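Local structure of oxidoreductase (Listeria innocua, 3E18) at residues 185-199 with 212-226. The protein binds NAD and is probably a dehydrogenase of the Gfo/Idh/MocA oxidoreductase family, although its substrate is not known. Sequence-based numbering, arbitrary orientation.
Sequences LLFLVDSNVKSVSAN and FVTFITFENGITAQI
V189 covers one face of the F218 ring: its CG1 stands 3.8 Å from the ring centroid and 9° off the ring normal, a CH-pi contact over the centre of that face. V189 delivers that methyl with CG1 anti to its backbone N. At the rim, L186 CD1 meets CE1 in the ring plane, and L185 CG approaches CZ at 3.8 Å, so the last turn of helix 173-188 meets the ring at its edge while V189, just past the helix, takes the face. L185 also reaches I216 tip to tip, CD2 to CD1 at 3.7 Å, while its CD1 rests on A224 CB.

Strands 193-199 and 212-218 pair antiparallel at 160°. A classic beta bulge interrupts the register: K194 N and S195 N both donate to T217 O, the former at 2.7 Å in the carbonyl plane. Farther along, S197 O accepts from F215 N and from T214 OG1, which arrive from opposite faces of its carbonyl plane; T214 OG1 bonds at 2.9 Å because it is turned anti to its own backbone N (chi1 175°). On the sheet face bearing S195, S197 and T217, a water donates to F215 O and is bonded to S195 OG, which also meets N345 of the second subunit.

At the turn F218-G221, S191 OG accepts from N220 N at 3.2 Å, and N220 OD1 closes an Asx turn with I222 N. K194 crosses E219 at about a right angle, but their salt bridge is long, NZ to OE1 3.7 Å.

The chemistry thus divides largely by face: apolar side chains seat the hairpin of the C-terminal domain against helix 173-188, whereas the face with S195, S197 and T217, which also carries F215, is more polar and meets the second subunit; the exposed ion pair probably adds little.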
# COMPACT_ATOMS: atom_id res chain seq x y z
N LEU A 185 1.57 4.95 -15.92
CA LEU A 185 0.41 4.11 -15.61
C LEU A 185 -0.73 4.27 -16.60
O LEU A 185 -1.37 3.28 -17.03
CB LEU A 185 -0.11 4.46 -14.20
CG LEU A 185 -1.38 3.76 -13.70
CD1 LEU A 185 -1.14 2.27 -13.45
CD2 LEU A 185 -1.87 4.45 -12.45
N LEU A 186 -1.01 5.52 -16.95
CA LEU A 186 -2.13 5.82 -17.86
C LEU A 186 -1.79 5.48 -19.32
O LEU A 186 -2.66 5.14 -20.14
CB LEU A 186 -2.55 7.29 -17.69
CG LEU A 186 -3.85 7.54 -16.90
CD1 LEU A 186 -3.92 6.74 -15.61
CD2 LEU A 186 -4.09 9.03 -16.64
N PHE A 187 -0.50 5.59 -19.64
CA PHE A 187 0.02 5.09 -20.91
C PHE A 187 -0.12 3.56 -21.01
O PHE A 187 -0.48 3.04 -22.08
CB PHE A 187 1.49 5.53 -21.08
CG PHE A 187 2.16 5.05 -22.35
CD1 PHE A 187 1.54 5.21 -23.59
CD2 PHE A 187 3.43 4.47 -22.30
CE1 PHE A 187 2.16 4.78 -24.77
CE2 PHE A 187 4.06 4.02 -23.47
CZ PHE A 187 3.43 4.19 -24.70
N LEU A 188 0.14 2.84 -19.92
CA LEU A 188 0.04 1.37 -19.92
C LEU A 188 -1.39 0.84 -19.98
O LEU A 188 -1.71 -0.03 -20.79
CB LEU A 188 0.75 0.79 -18.69
CG LEU A 188 0.93 -0.73 -18.66
CD1 LEU A 188 1.73 -1.23 -19.87
CD2 LEU A 188 1.59 -1.17 -17.36
N VAL A 189 -2.25 1.38 -19.11
CA VAL A 189 -3.60 0.84 -18.92
C VAL A 189 -4.55 1.50 -19.91
O VAL A 189 -4.59 2.72 -20.01
CB VAL A 189 -4.07 1.07 -17.45
CG1 VAL A 189 -5.47 0.48 -17.22
CG2 VAL A 189 -3.06 0.45 -16.47
N ASP A 190 -5.29 0.69 -20.67
CA ASP A 190 -6.24 1.21 -21.64
C ASP A 190 -7.63 1.19 -21.03
O ASP A 190 -8.49 0.38 -21.41
CB ASP A 190 -6.18 0.42 -22.96
CG ASP A 190 -7.15 0.94 -24.02
OD1 ASP A 190 -7.38 2.18 -24.11
OD2 ASP A 190 -7.69 0.10 -24.77
N SER A 191 -7.82 2.08 -20.06
CA SER A 191 -9.06 2.17 -19.29
C SER A 191 -9.13 3.52 -18.60
O SER A 191 -8.10 4.11 -18.24
CB SER A 191 -9.13 1.04 -18.25
OG SER A 191 -10.44 0.95 -17.71
N ASN A 192 -10.34 4.02 -18.43
CA ASN A 192 -10.58 5.28 -17.75
C ASN A 192 -10.45 5.10 -16.25
O ASN A 192 -10.81 4.05 -15.72
CB ASN A 192 -11.99 5.80 -18.05
CG ASN A 192 -12.12 6.35 -19.47
OD1 ASN A 192 -11.13 6.71 -20.11
ND2 ASN A 192 -13.36 6.45 -19.94
N VAL A 193 -9.94 6.13 -15.56
CA VAL A 193 -9.89 6.14 -14.10
C VAL A 193 -11.31 6.25 -13.55
O VAL A 193 -12.07 7.12 -13.98
CB VAL A 193 -9.00 7.28 -13.57
CG1 VAL A 193 -9.09 7.40 -12.05
CG2 VAL A 193 -7.57 7.06 -13.99
N LYS A 194 -11.67 5.35 -12.64
CA LYS A 194 -12.95 5.34 -11.95
C LYS A 194 -12.87 6.12 -10.64
O LYS A 194 -13.75 6.91 -10.33
CB LYS A 194 -13.40 3.91 -11.69
CG LYS A 194 -14.86 3.78 -11.30
CD LYS A 194 -15.10 2.64 -10.32
CE LYS A 194 -15.48 1.35 -11.02
NZ LYS A 194 -16.88 1.40 -11.54
N SER A 195 -11.81 5.89 -9.85
CA SER A 195 -11.70 6.56 -8.56
C SER A 195 -10.26 6.76 -8.11
O SER A 195 -9.36 6.05 -8.56
CB SER A 195 -12.47 5.78 -7.49
OG SER A 195 -11.87 4.51 -7.22
N VAL A 196 -10.05 7.74 -7.22
CA VAL A 196 -8.72 8.09 -6.69
C VAL A 196 -8.87 8.49 -5.23
O VAL A 196 -9.72 9.32 -4.90
CB VAL A 196 -8.14 9.36 -7.40
CG1 VAL A 196 -6.67 9.55 -7.04
CG2 VAL A 196 -8.33 9.31 -8.88
N SER A 197 -8.03 7.93 -4.36
CA SER A 197 -7.90 8.45 -3.01
C SER A 197 -6.41 8.77 -2.91
O SER A 197 -5.62 8.18 -3.61
CB SER A 197 -8.30 7.40 -1.98
OG SER A 197 -7.44 6.28 -1.99
N ALA A 198 -6.06 9.71 -2.06
CA ALA A 198 -4.65 10.12 -1.94
C ALA A 198 -4.40 10.76 -0.61
O ALA A 198 -5.32 11.27 0.03
CB ALA A 198 -4.25 11.10 -3.06
N ASN A 199 -3.14 10.71 -0.20
CA ASN A 199 -2.71 11.42 0.99
C ASN A 199 -1.33 11.96 0.67
O ASN A 199 -0.55 11.30 -0.00
CB ASN A 199 -2.76 10.52 2.25
CG ASN A 199 -1.49 10.62 3.11
OD1 ASN A 199 -1.28 11.61 3.84
ND2 ASN A 199 -0.66 9.58 3.04
N PHE A 212 3.81 11.49 -1.60
CA PHE A 212 2.38 11.15 -1.63
C PHE A 212 2.18 9.67 -1.81
O PHE A 212 3.12 8.93 -2.11
CB PHE A 212 1.68 11.92 -2.76
CG PHE A 212 2.06 11.46 -4.14
CD1 PHE A 212 1.24 10.60 -4.84
CD2 PHE A 212 3.23 11.91 -4.74
CE1 PHE A 212 1.58 10.16 -6.11
CE2 PHE A 212 3.57 11.48 -6.02
CZ PHE A 212 2.74 10.61 -6.70
N VAL A 213 0.92 9.24 -1.65
CA VAL A 213 0.53 7.93 -2.07
C VAL A 213 -0.87 8.11 -2.63
O VAL A 213 -1.62 8.95 -2.15
CB VAL A 213 0.59 6.89 -0.90
CG1 VAL A 213 -0.06 7.44 0.37
CG2 VAL A 213 -0.04 5.56 -1.30
N THR A 214 -1.20 7.36 -3.66
CA THR A 214 -2.53 7.37 -4.22
C THR A 214 -2.99 5.95 -4.57
O THR A 214 -2.18 5.13 -4.97
CB THR A 214 -2.63 8.35 -5.42
OG1 THR A 214 -3.93 8.27 -6.02
CG2 THR A 214 -1.57 8.06 -6.47
N PHE A 215 -4.28 5.66 -4.43
CA PHE A 215 -4.78 4.36 -4.82
C PHE A 215 -5.81 4.64 -5.89
O PHE A 215 -6.79 5.37 -5.65
CB PHE A 215 -5.41 3.62 -3.62
CG PHE A 215 -5.64 2.13 -3.86
CD1 PHE A 215 -4.67 1.20 -3.50
CD2 PHE A 215 -6.82 1.66 -4.44
CE1 PHE A 215 -4.86 -0.17 -3.71
CE2 PHE A 215 -7.02 0.30 -4.66
CZ PHE A 215 -6.03 -0.63 -4.28
N ILE A 216 -5.56 4.09 -7.07
CA ILE A 216 -6.34 4.37 -8.25
C ILE A 216 -7.09 3.12 -8.67
O ILE A 216 -6.53 2.03 -8.67
CB ILE A 216 -5.42 4.87 -9.40
CG1 ILE A 216 -4.77 6.20 -9.01
CG2 ILE A 216 -6.18 5.05 -10.71
CD1 ILE A 216 -3.49 6.47 -9.75
N THR A 217 -8.36 3.26 -9.02
CA THR A 217 -9.11 2.15 -9.59
C THR A 217 -9.58 2.55 -10.99
O THR A 217 -10.03 3.68 -11.20
CB THR A 217 -10.33 1.78 -8.71
OG1 THR A 217 -9.91 1.65 -7.34
CG2 THR A 217 -10.93 0.46 -9.15
N PHE A 218 -9.48 1.62 -11.95
CA PHE A 218 -9.89 1.85 -13.34
C PHE A 218 -11.25 1.23 -13.56
O PHE A 218 -11.66 0.40 -12.78
CB PHE A 218 -8.88 1.24 -14.30
CG PHE A 218 -7.55 1.96 -14.28
CD1 PHE A 218 -7.34 3.05 -15.11
CD2 PHE A 218 -6.56 1.57 -13.41
CE1 PHE A 218 -6.15 3.75 -15.10
CE2 PHE A 218 -5.35 2.26 -13.38
CZ PHE A 218 -5.15 3.36 -14.23
N GLU A 219 -11.92 1.63 -14.64
CA GLU A 219 -13.26 1.09 -14.97
C GLU A 219 -13.25 -0.42 -15.23
O GLU A 219 -14.26 -1.10 -15.01
CB GLU A 219 -13.86 1.84 -16.18
CG GLU A 219 -14.05 3.35 -16.00
CD GLU A 219 -15.29 3.74 -15.19
OE1 GLU A 219 -16.13 2.87 -14.87
OE2 GLU A 219 -15.43 4.95 -14.88
N ASN A 220 -12.11 -0.94 -15.69
CA ASN A 220 -11.95 -2.38 -15.92
C ASN A 220 -11.51 -3.21 -14.69
O ASN A 220 -11.22 -4.40 -14.81
CB ASN A 220 -11.02 -2.65 -17.11
CG ASN A 220 -9.57 -2.32 -16.82
OD1 ASN A 220 -9.22 -1.79 -15.77
ND2 ASN A 220 -8.70 -2.65 -17.77
N GLY A 221 -11.45 -2.58 -13.53
CA GLY A 221 -11.20 -3.31 -12.29
C GLY A 221 -9.75 -3.29 -11.87
O GLY A 221 -9.43 -3.72 -10.76
N ILE A 222 -8.87 -2.82 -12.74
CA ILE A 222 -7.43 -2.73 -12.42
C ILE A 222 -7.20 -1.72 -11.32
O ILE A 222 -7.83 -0.66 -11.29
CB ILE A 222 -6.59 -2.42 -13.67
CG1 ILE A 222 -6.59 -3.63 -14.61
CG2 ILE A 222 -5.12 -1.99 -13.32
CD1 ILE A 222 -5.85 -3.41 -15.91
N THR A 223 -6.29 -2.04 -10.39
CA THR A 223 -6.02 -1.14 -9.31
C THR A 223 -4.52 -0.81 -9.31
O THR A 223 -3.70 -1.54 -9.87
CB THR A 223 -6.50 -1.67 -7.91
OG1 THR A 223 -5.83 -2.90 -7.60
CG2 THR A 223 -8.03 -1.90 -7.88
N ALA A 224 -4.18 0.33 -8.75
CA ALA A 224 -2.77 0.73 -8.71
C ALA A 224 -2.53 1.55 -7.51
O ALA A 224 -3.40 2.27 -7.07
CB ALA A 224 -2.38 1.52 -9.97
N GLN A 225 -1.32 1.45 -6.97
CA GLN A 225 -0.91 2.31 -5.91
C GLN A 225 0.36 2.96 -6.40
O GLN A 225 1.27 2.25 -6.82
CB GLN A 225 -0.63 1.52 -4.63
CG GLN A 225 -0.15 2.41 -3.46
CD GLN A 225 -0.06 1.66 -2.15
OE1 GLN A 225 -0.81 0.72 -1.92
NE2 GLN A 225 0.86 2.07 -1.28
N ILE A 226 0.40 4.30 -6.39
CA ILE A 226 1.56 5.08 -6.85
C ILE A 226 2.10 5.84 -5.67
O ILE A 226 1.35 6.45 -4.90
CB ILE A 226 1.18 6.08 -8.00
CG1 ILE A 226 0.41 5.38 -9.13
CG2 ILE A 226 2.39 6.88 -8.46
CD1 ILE A 226 1.10 4.18 -9.78
O HOH W 1 -9.24 4.59 -5.87